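Local coordinates for protein 6-phosphogluconate dehydrogenase NAD-binding (Dyadobacter fermentans, PDB 4GBJ) that probably works as an NAD- or NADP-dependent oxidoreductase of the 6-phosphogluconate and 3-hydroxyisobutyrate dehydrogenase type, at residues 203-206 with 207-211; 76-80 with 81-85; 250-254 with 255-259; 123-126 with 127-131; 179-182 with 183-187. All coordinates share one frame; numbering follows the deposited sequence. Where two conformers were deposited one is given.

Contact 1. Residues 203-206 with 207-211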
loop_
_atom_site.group_PDB
_atom_site.type_symbol
_atom_site.label_atom_id
_atom_site.label_comp_id
_atom_site.label_asym_id
_atom_site.label_seq_id
_atom_site.Cartn_x
_atom_site.Cartn_y
_atom_site.Cartn_z
ATOM N N GLN B 203 -2.943 -7.521 -15.368
ATOM C CA GLN B 203 -4.101 -8.045 -14.655
ATOM C C GLN B 203 -3.700 -9.251 -13.793
ATOM O O GLN B 203 -4.184 -9.361 -12.675
ATOM C CB GLN B 203 -5.203 -8.477 -15.670
ATOM C CG GLN B 203 -6.532 -8.921 -15.005
ATOM C CD GLN B 203 -7.245 -7.802 -14.256
ATOM O OE1 GLN B 203 -7.038 -6.613 -14.521
ATOM N NE2 GLN B 203 -8.150 -8.153 -13.346
ATOM N N SER B 204 -2.853 -10.156 -14.305
ATOM C CA SER B 204 -2.468 -11.372 -13.541
ATOM C C SER B 204 -1.610 -11.047 -12.316
ATOM O O SER B 204 -1.830 -11.633 -11.259
ATOM C CB SER B 204 -1.771 -12.399 -14.437
ATOM O OG SER B 204 -0.486 -11.972 -14.859
ATOM N N ILE B 205 -0.618 -10.151 -12.453
ATOM C CA ILE B 205 0.188 -9.725 -11.292
ATOM C C ILE B 205 -0.738 -8.968 -10.307
ATOM O O ILE B 205 -0.634 -9.158 -9.102
ATOM C CB ILE B 205 1.483 -8.912 -11.636
ATOM C CG1 ILE B 205 2.204 -8.483 -10.339
ATOM C CG2 ILE B 205 1.205 -7.651 -12.497
ATOM C CD1 ILE B 205 3.601 -7.880 -10.543
ATOM N N TYR B 206 -1.597 -8.071 -10.799
ATOM C CA TYR B 206 -2.592 -7.363 -9.954
ATOM C C TYR B 206 -3.481 -8.351 -9.128
ATOM O O TYR B 206 -3.618 -8.232 -7.911
ATOM C CB TYR B 206 -3.515 -6.464 -10.841
ATOM C CG TYR B 206 -4.839 -6.116 -10.216
ATOM C CD1 TYR B 206 -4.920 -5.204 -9.193
ATOM C CD2 TYR B 206 -6.013 -6.772 -10.606
ATOM C CE1 TYR B 206 -6.136 -4.935 -8.554
ATOM C CE2 TYR B 206 -7.233 -6.490 -10.007
ATOM C CZ TYR B 206 -7.283 -5.616 -8.935
ATOM O OH TYR B 206 -8.496 -5.310 -8.352
ATOM N N GLU B 207 -4.049 -9.320 -9.793
ATOM C CA GLU B 207 -4.931 -10.276 -9.128
ATOM C C GLU B 207 -4.198 -11.066 -8.052
ATOM O O GLU B 207 -4.733 -11.230 -6.963
ATOM C CB GLU B 207 -5.561 -11.261 -10.134
ATOM C CG GLU B 207 -6.673 -10.609 -10.914
ATOM C CD GLU B 207 -7.227 -11.438 -12.062
ATOM O OE1 GLU B 207 -6.739 -12.565 -12.295
ATOM O OE2 GLU B 207 -8.168 -10.955 -12.725
HETATM N N MSE B 208 -2.951 -11.478 -8.319
HETATM C CA MSE B 208 -2.215 -12.270 -7.350
HETATM C C MSE B 208 -1.847 -11.460 -6.153
HETATM O O MSE B 208 -2.153 -11.862 -5.033
HETATM C CB MSE B 208 -0.974 -12.886 -7.982
HETATM C CG MSE B 208 -0.308 -13.957 -7.128
HETATM SE SE MSE B 208 0.915 -13.153 -5.852
HETATM C CE MSE B 208 0.911 -14.509 -4.601
ATOM N N LEU B 209 -1.216 -10.321 -6.372
ATOM C CA LEU B 209 -0.727 -9.493 -5.267
ATOM C C LEU B 209 -1.831 -8.887 -4.397
ATOM O O LEU B 209 -1.655 -8.792 -3.160
ATOM C CB LEU B 209 0.201 -8.386 -5.819
ATOM C CG LEU B 209 1.588 -8.912 -6.337
ATOM C CD1 LEU B 209 2.425 -7.765 -6.934
ATOM C CD2 LEU B 209 2.352 -9.595 -5.243
ATOM N N THR B 210 -2.968 -8.506 -5.007
ATOM C CA THR B 210 -4.078 -7.900 -4.212
ATOM C C THR B 210 -5.047 -8.941 -3.647
ATOM O O THR B 210 -5.919 -8.606 -2.837
ATOM C CB THR B 210 -4.825 -6.871 -5.015
ATOM O OG1 THR B 210 -5.542 -7.506 -6.073
ATOM C CG2 THR B 210 -3.932 -5.801 -5.537
ATOM N N SER B 211 -4.884 -10.205 -4.042
ATOM C CA SER B 211 -5.709 -11.286 -3.510
ATOM C C SER B 211 -5.251 -11.651 -2.106
ATOM O O SER B 211 -6.035 -12.120 -1.300
ATOM C CB SER B 211 -5.580 -12.533 -4.385
ATOM O OG SER B 211 -5.783 -13.716 -3.623
#
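Q203 and E207, one turn apart on the helix 202-211, meet through their polar ends. E207 can be followed outward from its backbone. Its CB lies against the carbonyl oxygen of Q203, and with CG anti to the carbonyl carbon (chi1 -76°) the chain heads back along the helix, so that CG also passes Q203 O. Beyond CG it is extended: CD lies 3.6 Å from Q203 NE2, OE1 meets nothing closer than Q203 O, and OE2 receives NE2 of Q203 at 2.9 Å in a nearly straight bond (167°). E207 OE2 lies close to the amide plane of Q203, while NE2 comes to the anti side of OE2, well out of the carboxylate plane; amide and carboxylate stand almost perpendicular, 87° apart. An alanine at Q203 would remove this amide and is likely to leave the E207 carboxylate without its partner within the turn, freer to swing.

On another side of the helix, T210 OG1 sits over one face of the Y206 ring, 3.6 Å from CE1, while donating to Y206 O at 2.8 Å. T210 N reaches the same oxygen at 3.0 Å from the opposite face of the carbonyl plane. Y206 OH binds Q220 O on helix 217-228. I205 CG1 presses on L209 CD1 at a tight 3.5 Å. A neutral amide suits the exposed carboxylate, whereas the buried threonine hydroxyl finds its acceptor within its own helix.

Contact 2. Residues 76-80 with 81-85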
loop_
_atom_site.group_PDB
_atom_site.type_symbol
_atom_site.label_atom_id
_atom_site.label_comp_id
_atom_site.label_asym_id
_atom_site.label_seq_id
_atom_site.Cartn_x
_atom_site.Cartn_y
_atom_site.Cartn_z
ATOM N N GLU B 76 -11.361 30.005 2.717
ATOM C CA GLU B 76 -10.967 31.345 3.174
ATOM C C GLU B 76 -11.885 32.437 2.625
ATOM O O GLU B 76 -12.168 33.390 3.337
ATOM C CB GLU B 76 -9.538 31.654 2.768
ATOM C CG GLU B 76 -8.516 30.828 3.523
ATOM C CD GLU B 76 -7.108 30.980 2.962
ATOM O OE1 GLU B 76 -6.849 31.991 2.268
ATOM O OE2 GLU B 76 -6.270 30.081 3.190
ATOM N N GLU B 77 -12.337 32.299 1.358
ATOM C CA GLU B 77 -13.231 33.288 0.708
ATOM C C GLU B 77 -14.577 33.313 1.416
ATOM O O GLU B 77 -15.204 34.356 1.552
ATOM C CB GLU B 77 -13.418 32.935 -0.788
ATOM C CG GLU B 77 -14.630 33.537 -1.509
ATOM C CD GLU B 77 -14.781 33.082 -2.952
ATOM O OE1 GLU B 77 -14.290 31.979 -3.289
ATOM O OE2 GLU B 77 -15.434 33.809 -3.735
ATOM N N LEU B 78 -15.054 32.149 1.810
ATOM C CA LEU B 78 -16.341 32.051 2.450
ATOM C C LEU B 78 -16.276 32.426 3.921
ATOM O O LEU B 78 -17.134 33.148 4.398
ATOM C CB LEU B 78 -16.849 30.622 2.303
ATOM C CG LEU B 78 -18.282 30.405 2.716
ATOM C CD1 LEU B 78 -19.205 31.334 1.935
ATOM C CD2 LEU B 78 -18.671 28.962 2.529
ATOM N N PHE B 79 -15.283 31.932 4.647
ATOM C CA PHE B 79 -15.172 32.192 6.063
ATOM C C PHE B 79 -14.441 33.520 6.366
ATOM O O PHE B 79 -13.395 33.573 7.034
ATOM C CB PHE B 79 -14.544 30.984 6.779
ATOM C CG PHE B 79 -15.612 29.923 6.909
ATOM C CD1 PHE B 79 -16.461 29.910 7.996
ATOM C CD2 PHE B 79 -15.912 29.082 5.845
ATOM C CE1 PHE B 79 -17.529 29.013 8.059
ATOM C CE2 PHE B 79 -17.008 28.196 5.907
ATOM C CZ PHE B 79 -17.821 28.201 6.998
ATOM N N SER B 80 -15.072 34.605 5.926
ATOM C CA SER B 80 -14.588 35.958 6.150
ATOM C C SER B 80 -14.784 36.302 7.607
ATOM O O SER B 80 -15.564 35.638 8.285
ATOM C CB SER B 80 -15.376 36.928 5.280
ATOM O OG SER B 80 -16.746 36.895 5.669
HETATM N N MSE B 81 -14.150 37.372 8.082
HETATM C CA MSE B 81 -14.329 37.830 9.467
HETATM C C MSE B 81 -15.803 38.111 9.833
HETATM O O MSE B 81 -16.200 37.836 10.961
HETATM C CB MSE B 81 -13.525 39.123 9.701
HETATM C CG MSE B 81 -12.036 38.890 9.877
HETATM SE SE MSE B 81 -11.256 40.603 10.594
HETATM C CE MSE B 81 -11.846 41.848 9.370
ATOM N N GLU B 82 -16.587 38.684 8.898
ATOM C CA GLU B 82 -17.978 39.057 9.138
ATOM C C GLU B 82 -18.881 37.821 9.222
ATOM O O GLU B 82 -19.797 37.816 10.033
ATOM C CB GLU B 82 -18.501 40.064 8.092
ATOM C CG GLU B 82 -18.749 39.488 6.709
ATOM C CD GLU B 82 -18.590 40.498 5.584
ATOM O OE1 GLU B 82 -17.657 40.334 4.761
ATOM O OE2 GLU B 82 -19.367 41.482 5.557
ATOM N N LEU B 83 -18.583 36.753 8.484
ATOM C CA LEU B 83 -19.362 35.537 8.570
ATOM C C LEU B 83 -19.049 34.804 9.891
ATOM O O LEU B 83 -19.980 34.419 10.606
ATOM C CB LEU B 83 -19.134 34.633 7.360
ATOM C CG LEU B 83 -20.035 33.377 7.355
ATOM C CD1 LEU B 83 -20.393 32.960 5.932
ATOM C CD2 LEU B 83 -19.361 32.189 8.037
ATOM N N VAL B 84 -17.764 34.678 10.240
ATOM C CA VAL B 84 -17.308 34.034 11.488
ATOM C C VAL B 84 -17.850 34.833 12.719
ATOM O O VAL B 84 -18.217 34.269 13.756
ATOM C CB VAL B 84 -15.747 33.950 11.509
ATOM C CG1 VAL B 84 -15.228 33.366 12.813
ATOM C CG2 VAL B 84 -15.211 33.136 10.330
ATOM N N GLU B 85 -17.865 36.127 12.607
ATOM C CA GLU B 85 -18.410 36.976 13.660
ATOM C C GLU B 85 -19.907 36.697 13.861
ATOM O O GLU B 85 -20.365 36.661 15.012
ATOM C CB GLU B 85 -18.192 38.439 13.331
ATOM C CG GLU B 85 -18.857 39.330 14.362
ATOM C CD GLU B 85 -18.503 40.802 14.313
ATOM O OE1 GLU B 85 -18.191 41.327 13.219
ATOM O OE2 GLU B 85 -18.600 41.442 15.380
#
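F79 and L83 bring their side chains together across the short break between helices 72-78 and 81-87. The ring of F79 swings out with CG anti to its carbonyl carbon (chi1 -77°). L83 answers with CG anti to its backbone N, which carries CD2 to within 3.7 Å of F79 CE1, an oblique approach. The other methyl, CD1, turns back to lie 3.6 Å from the carbonyl oxygen of L78, and more loosely near the L78 side chain. Branched V84 sends CG2 to the edge of the same ring, 4.2 Å from F79 CD1, and the same methyl packs against S80 O. A broad, flat residue suits F79, since L83 and V84 of the next helix both reach it, V84 at its edge, while H93 stacks with the ring and L11 of the central sheet also touches it.

F79 is the centre of an inverse gamma turn, which turns the chain out of the first helix, and S80 then caps the second as its N-cap residue. With OG set between the backbone N and the carbonyl carbon (chi1 63°), the hydroxyl faces the first turn and accepts weakly from L83 N at 3.4 Å; L83 N also donates weakly to S80 O. S80 O takes the straight bond from V84 N, 3.1 Å and 175°. The CG of E82 also lies beside OG. A short hydroxyl side chain fits this cap because it can reach an N-H of the first helical turn, so weak polar capping and apolar packing meet at the same turn within the nucleotide-binding domain.

Contact 3. Residues 250-254 with 255-259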
loop_
_atom_site.group_PDB
_atom_site.type_symbol
_atom_site.label_atom_id
_atom_site.label_comp_id
_atom_site.label_asym_id
_atom_site.label_seq_id
_atom_site.Cartn_x
_atom_site.Cartn_y
_atom_site.Cartn_z
ATOM N N GLN B 250 4.253 21.003 1.247
ATOM C CA GLN B 250 4.360 22.241 2.034
ATOM C C GLN B 250 4.290 21.942 3.505
ATOM O O GLN B 250 5.020 22.538 4.294
ATOM C CB GLN B 250 3.254 23.233 1.664
ATOM C CG GLN B 250 3.419 24.626 2.302
ATOM C CD GLN B 250 4.705 25.310 1.821
ATOM O OE1 GLN B 250 4.909 25.449 0.607
ATOM N NE2 GLN B 250 5.630 25.748 2.735
ATOM N N THR B 251 3.320 21.100 3.893
ATOM C CA THR B 251 3.104 20.728 5.284
ATOM C C THR B 251 4.370 20.061 5.849
ATOM O O THR B 251 4.804 20.396 6.953
ATOM C CB THR B 251 1.865 19.818 5.380
ATOM O OG1 THR B 251 0.748 20.598 4.988
ATOM C CG2 THR B 251 1.643 19.263 6.762
ATOM N N ALA B 252 4.954 19.126 5.103
ATOM C CA ALA B 252 6.140 18.418 5.583
ATOM C C ALA B 252 7.339 19.391 5.661
ATOM O O ALA B 252 8.054 19.415 6.658
ATOM C CB ALA B 252 6.435 17.201 4.686
ATOM N N SER B 253 7.532 20.220 4.632
ATOM C CA SER B 253 8.631 21.195 4.625
ATOM C C SER B 253 8.599 22.130 5.849
ATOM O O SER B 253 9.628 22.371 6.479
ATOM C CB SER B 253 8.556 22.050 3.375
ATOM O OG SER B 253 9.694 22.879 3.345
ATOM N N ASP B 254 7.403 22.585 6.227
ATOM C CA ASP B 254 7.197 23.490 7.351
ATOM C C ASP B 254 7.598 22.886 8.686
ATOM O O ASP B 254 7.887 23.632 9.599
ATOM C CB ASP B 254 5.754 23.950 7.388
ATOM C CG ASP B 254 5.428 24.971 6.292
ATOM O OD1 ASP B 254 6.380 25.430 5.587
ATOM O OD2 ASP B 254 4.235 25.221 6.052
ATOM N N VAL B 255 7.671 21.546 8.802
ATOM C CA VAL B 255 8.154 20.899 10.051
ATOM C C VAL B 255 9.521 20.180 9.737
ATOM O O VAL B 255 9.955 19.268 10.465
ATOM C CB VAL B 255 7.089 19.958 10.645
ATOM C CG1 VAL B 255 5.864 20.756 11.040
ATOM C CG2 VAL B 255 6.724 18.801 9.697
ATOM N N ASN B 256 10.224 20.673 8.691
ATOM C CA ASN B 256 11.533 20.156 8.279
ATOM C C ASN B 256 11.566 18.644 8.098
ATOM O O ASN B 256 12.441 17.950 8.642
ATOM C CB ASN B 256 12.620 20.591 9.291
ATOM C CG ASN B 256 12.689 22.066 9.417
ATOM O OD1 ASN B 256 12.487 22.793 8.445
ATOM N ND2 ASN B 256 13.056 22.524 10.563
ATOM N N ALA B 257 10.628 18.135 7.321
ATOM C CA ALA B 257 10.558 16.715 6.995
ATOM C C ALA B 257 10.556 16.472 5.477
ATOM O O ALA B 257 9.592 16.745 4.782
ATOM C CB ALA B 257 9.316 16.072 7.647
ATOM N N PRO B 258 11.640 15.921 4.922
ATOM C CA PRO B 258 11.612 15.552 3.518
ATOM C C PRO B 258 10.600 14.421 3.253
ATOM O O PRO B 258 10.314 13.623 4.133
ATOM C CB PRO B 258 13.056 15.105 3.272
ATOM C CG PRO B 258 13.833 15.811 4.298
ATOM C CD PRO B 258 12.976 15.710 5.493
HETATM N N MSE B 259 10.074 14.338 2.033
HETATM C CA MSE B 259 9.142 13.294 1.615
HETATM C C MSE B 259 9.556 12.784 0.232
HETATM O O MSE B 259 8.889 13.121 -0.734
HETATM C CB MSE B 259 7.676 13.835 1.538
HETATM C CG MSE B 259 7.109 14.465 2.786
HETATM SE SE MSE B 259 6.727 13.260 4.204
HETATM C CE MSE B 259 4.982 12.874 3.546
HETATM O O HOH W 1 12.173 23.168 5.831
#
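The carbonyl oxygen of A252 is gripped by two backbone N-H groups. A257 N and V255 N each donate to A252 O at 3.0 Å, from opposite faces and well out of the carbonyl plane, so neither uses a lone pair direction. N256 N donates in turn to S253 O at 2.9 Å. The bonds from A257 N and N256 N define a Schellman motif closing helix 238-254, with V255 N as an additional donor. N256, with positive phi, is its C-prime residue, and asparagine is among the non-glycine residues that most readily adopt that backbone. Its side chain also contributes, because one water donates to both S253 O and N256 OD1, each at 2.7 Å, and so bridges amide and helix end.

The small methyl of A252 leaves room for the chain to fold back over it. CB meets M259 CG at a tight 3.4 Å, and the selenium of this selenomethionine follows at 4.0 Å because the chain is bent at chi2 and chi3. V255 CG2 lies 3.4 Å from A252 O. Nearer the solvent, Q250 NE2 donates to the syn side of D254 OD1 at 3.0 Å, one turn apart on the helix. K197 NZ of the second subunit hydrogen-bonds to V255 O in the loop.

Contact 4. Residues 123-126 with 127-131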
loop_
_atom_site.group_PDB
_atom_site.type_symbol
_atom_site.label_atom_id
_atom_site.label_comp_id
_atom_site.label_asym_id
_atom_site.label_seq_id
_atom_site.Cartn_x
_atom_site.Cartn_y
_atom_site.Cartn_z
ATOM N N ILE B 123 -12.846 14.212 5.700
ATOM C CA ILE B 123 -13.542 12.936 5.507
ATOM C C ILE B 123 -12.739 12.011 4.594
ATOM O O ILE B 123 -12.195 12.431 3.565
ATOM C CB ILE B 123 -15.006 13.158 4.995
ATOM C CG1 ILE B 123 -15.815 11.831 4.987
ATOM C CG2 ILE B 123 -15.060 13.838 3.623
ATOM C CD1 ILE B 123 -17.325 12.040 4.796
ATOM N N PHE B 124 -12.732 10.718 4.969
ATOM C CA PHE B 124 -12.072 9.648 4.249
ATOM C C PHE B 124 -13.193 8.832 3.692
ATOM O O PHE B 124 -13.660 7.888 4.330
ATOM C CB PHE B 124 -11.163 8.826 5.187
ATOM C CG PHE B 124 -10.068 9.631 5.862
ATOM C CD1 PHE B 124 -8.735 9.411 5.554
ATOM C CD2 PHE B 124 -10.380 10.660 6.750
ATOM C CE1 PHE B 124 -7.730 10.110 6.209
ATOM C CE2 PHE B 124 -9.383 11.432 7.331
ATOM C CZ PHE B 124 -8.062 11.110 7.113
ATOM N N ALA B 125 -13.732 9.282 2.565
ATOM C CA ALA B 125 -14.874 8.605 1.941
ATOM C C ALA B 125 -15.131 9.107 0.553
ATOM O O ALA B 125 -15.298 10.302 0.371
ATOM C CB ALA B 125 -16.149 8.841 2.776
ATOM N N ARG B 126 -15.259 8.215 -0.401
ATOM C CA ARG B 126 -15.733 8.570 -1.733
ATOM C C ARG B 126 -17.283 8.664 -1.624
ATOM O O ARG B 126 -17.855 8.061 -0.710
ATOM C CB ARG B 126 -15.276 7.531 -2.765
ATOM C CG ARG B 126 -13.751 7.464 -2.882
ATOM C CD ARG B 126 -13.273 6.730 -4.130
ATOM N NE ARG B 126 -13.452 5.278 -4.028
ATOM C CZ ARG B 126 -12.651 4.442 -3.365
ATOM N NH1 ARG B 126 -11.588 4.901 -2.710
ATOM N NH2 ARG B 126 -12.913 3.143 -3.343
ATOM N N PRO B 127 -17.985 9.393 -2.517
ATOM C CA PRO B 127 -19.461 9.527 -2.393
ATOM C C PRO B 127 -20.254 8.243 -2.118
ATOM O O PRO B 127 -21.219 8.280 -1.349
ATOM C CB PRO B 127 -19.864 10.103 -3.744
ATOM C CG PRO B 127 -18.696 10.949 -4.120
ATOM C CD PRO B 127 -17.467 10.214 -3.628
ATOM N N GLU B 128 -19.815 7.106 -2.682
ATOM C CA GLU B 128 -20.497 5.830 -2.469
ATOM C C GLU B 128 -20.350 5.387 -1.010
ATOM O O GLU B 128 -21.314 4.887 -0.417
ATOM C CB GLU B 128 -19.968 4.716 -3.394
ATOM C CG GLU B 128 -19.661 5.129 -4.829
ATOM C CD GLU B 128 -18.248 5.640 -5.074
ATOM O OE1 GLU B 128 -18.114 6.860 -5.323
ATOM O OE2 GLU B 128 -17.280 4.850 -4.946
ATOM N N ALA B 129 -19.142 5.575 -0.438
ATOM C CA ALA B 129 -18.843 5.190 0.944
ATOM C C ALA B 129 -19.670 5.987 1.934
ATOM O O ALA B 129 -19.912 5.482 3.034
ATOM C CB ALA B 129 -17.348 5.360 1.251
ATOM N N VAL B 130 -20.085 7.238 1.560
ATOM C CA VAL B 130 -20.923 8.116 2.390
ATOM C C VAL B 130 -22.337 7.578 2.419
ATOM O O VAL B 130 -22.942 7.512 3.490
ATOM C CB VAL B 130 -20.923 9.590 1.923
ATOM C CG1 VAL B 130 -21.922 10.419 2.739
ATOM C CG2 VAL B 130 -19.519 10.197 2.005
ATOM N N ARG B 131 -22.885 7.225 1.240
ATOM C CA ARG B 131 -24.241 6.683 1.153
ATOM C C ARG B 131 -24.300 5.377 1.914
ATOM O O ARG B 131 -25.255 5.166 2.659
ATOM C CB ARG B 131 -24.691 6.520 -0.310
ATOM C CG ARG B 131 -24.901 7.862 -1.011
ATOM C CD ARG B 131 -25.600 7.778 -2.363
ATOM N NE ARG B 131 -25.796 9.120 -2.936
ATOM C CZ ARG B 131 -24.881 9.825 -3.609
ATOM N NH1 ARG B 131 -23.671 9.317 -3.840
ATOM N NH2 ARG B 131 -25.171 11.038 -4.063
#
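A125 turns its methyl toward the helix 127-131, where it meets two side chains: CB lies 3.7 Å from V130 CG2 and 4.0 Å from A129 CB. In one of the two conformers of I123, its CD1 also comes to V130 CG2 at 4.0 Å, the two side chains crossing at about a right angle, so this contact is less certain. In that conformer CG1 is anti to the backbone N (chi1 -172°) and the chain continues extended. The short methyl of A125 suits the close approach of the helix.

Here the strand 117-124 of the Rossmann-type sheet gives way to a short helix, with R126 in the N-cap position and P127 as first helical residue. Proline suits that place, since its ring fixes phi and the first turn has no need of its N-H. R126 O starts the helical bonding, accepting from V130 N at 3.3 Å and weakly from A129 N.

The R126 side chain bends at chi3 and crosses E128 obliquely. OE2 lies at the edge of the guanidinium, planes 38° apart, in a long salt bridge of 4.0 Å from NE. NH2 instead makes a weak bond to N221 of helix 217-228. V130 packs against P19, I20 and I23 of helix 17-26.

Contact 5. Residues 179-182 with 183-187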
loop_
_atom_site.group_PDB
_atom_site.type_symbol
_atom_site.label_atom_id
_atom_site.label_comp_id
_atom_site.label_asym_id
_atom_site.label_seq_id
_atom_site.Cartn_x
_atom_site.Cartn_y
_atom_site.Cartn_z
ATOM N N PHE B 179 -1.526 10.865 0.481
ATOM C CA PHE B 179 -0.132 10.608 0.094
ATOM C C PHE B 179 0.099 9.114 -0.033
ATOM O O PHE B 179 0.691 8.688 -1.009
ATOM C CB PHE B 179 0.851 11.247 1.092
ATOM C CG PHE B 179 2.209 10.613 1.173
ATOM C CD1 PHE B 179 3.157 10.823 0.175
ATOM C CD2 PHE B 179 2.546 9.791 2.241
ATOM C CE1 PHE B 179 4.414 10.263 0.280
ATOM C CE2 PHE B 179 3.791 9.188 2.313
ATOM C CZ PHE B 179 4.720 9.432 1.350
HETATM N N MSE B 180 -0.416 8.316 0.903
HETATM C CA MSE B 180 -0.215 6.863 0.864
HETATM C C MSE B 180 -1.013 6.252 -0.272
HETATM O O MSE B 180 -0.544 5.311 -0.899
HETATM C CB MSE B 180 -0.565 6.192 2.167
HETATM C CG MSE B 180 0.493 6.448 3.196
HETATM SE SE MSE B 180 0.219 5.668 4.962
HETATM C CE MSE B 180 0.157 3.789 4.535
ATOM N N ILE B 181 -2.179 6.836 -0.601
ATOM C CA ILE B 181 -2.956 6.338 -1.741
ATOM C C ILE B 181 -2.147 6.556 -3.024
ATOM O O ILE B 181 -2.027 5.638 -3.825
ATOM C CB ILE B 181 -4.341 6.944 -1.828
ATOM C CG1 ILE B 181 -5.222 6.493 -0.632
ATOM C CG2 ILE B 181 -5.018 6.551 -3.203
ATOM C CD1 ILE B 181 -6.508 7.387 -0.469
ATOM N N ALA B 182 -1.567 7.754 -3.187
ATOM C CA ALA B 182 -0.755 8.147 -4.350
ATOM C C ALA B 182 0.492 7.267 -4.453
ATOM O O ALA B 182 0.847 6.847 -5.573
ATOM C CB ALA B 182 -0.369 9.619 -4.275
ATOM N N CYS B 183 1.136 6.954 -3.321
ATOM C CA CYS B 183 2.270 6.010 -3.314
ATOM C C CYS B 183 1.841 4.618 -3.772
ATOM O O CYS B 183 2.601 3.940 -4.443
ATOM C CB CYS B 183 2.910 5.924 -1.937
ATOM S SG CYS B 183 3.777 7.405 -1.430
ATOM N N SER B 184 0.657 4.187 -3.386
ATOM C CA SER B 184 0.132 2.857 -3.768
ATOM C C SER B 184 -0.052 2.803 -5.246
ATOM O O SER B 184 0.307 1.819 -5.875
ATOM C CB SER B 184 -1.170 2.569 -3.015
ATOM O OG SER B 184 -0.877 2.681 -1.628
ATOM N N LEU B 185 -0.598 3.875 -5.826
ATOM C CA LEU B 185 -0.737 3.965 -7.274
ATOM C C LEU B 185 0.613 3.899 -7.993
ATOM O O LEU B 185 0.758 3.207 -8.993
ATOM C CB LEU B 185 -1.405 5.272 -7.660
ATOM C CG LEU B 185 -2.946 5.297 -7.465
ATOM C CD1 LEU B 185 -3.435 6.768 -7.383
ATOM C CD2 LEU B 185 -3.635 4.563 -8.586
ATOM N N GLU B 186 1.587 4.650 -7.488
ATOM C CA GLU B 186 2.899 4.689 -8.095
ATOM C C GLU B 186 3.616 3.326 -7.993
ATOM O O GLU B 186 4.193 2.889 -8.980
ATOM C CB GLU B 186 3.748 5.817 -7.473
ATOM C CG GLU B 186 5.196 5.774 -7.894
ATOM C CD GLU B 186 5.451 6.021 -9.353
ATOM O OE1 GLU B 186 6.563 5.684 -9.807
ATOM O OE2 GLU B 186 4.622 6.700 -10.002
HETATM N N MSE B 187 3.633 2.675 -6.835
HETATM C CA MSE B 187 4.373 1.417 -6.715
HETATM C C MSE B 187 3.723 0.333 -7.612
HETATM O O MSE B 187 4.429 -0.492 -8.165
HETATM C CB MSE B 187 4.487 0.946 -5.260
HETATM C CG MSE B 187 3.131 0.461 -4.625
HETATM SE SE MSE B 187 3.366 -0.093 -2.778
HETATM C CE MSE B 187 3.332 1.562 -1.840
#
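F179 extends its ring with CG anti to the backbone N (chi1 155°), and C183, one turn on, holds SG anti to its carbonyl carbon (chi1 -69°); together these torsions set the sulfur over one face of the ring. SG lies 3.8 Å from the ring centroid and 27° off the normal, shifted toward the rim, with CE1 nearest at 3.4 Å. Cysteine suits the place: its sulfur is polarisable and small enough to rest on an aromatic face within a single helical turn.

S184 folds its hydroxyl back along the helix, and OG donates to M180 O at 2.7 Å. The backbone N of S184 reaches that same oxygen at 3.0 Å from the opposite face of the carbonyl plane, so the buried hydroxyl finds its acceptor within the helix. A valine at S184 would lack the hydroxyl and is likely to leave M180 O with the backbone donor alone.

The stretch lies in the middle of the long helix 169-197, wholly buried. I181, S184 and L185 face helix 217-228, while F179, A182 and C183 pack on helix 260-274; E186 pairs with R268 of the latter, and M180 meets M187 of the second subunit.

How the contacts relate
All five contacts are local and follow one another in series; none nests within or crosses another. Going from the N terminus, contact 2 joins two helices of the nucleotide-binding domain through a tight turn, and contact 4 carries a sheet strand into a short helix. Contact 5 lies in the middle of the long helix 169-197, and contact 1 in helix 202-211, which follows it; their centres are about 17 Å apart. Contact 3 closes helix 238-254 and leads to helix 260-274. Contacts 3 and 5 alone touch, M259 CE lying 4.1 Å from F179 CE2. Contacts 1, 3 and 5 belong to the helical C-terminal part, and all three reach the second subunit, which contact 4 also touches through F124.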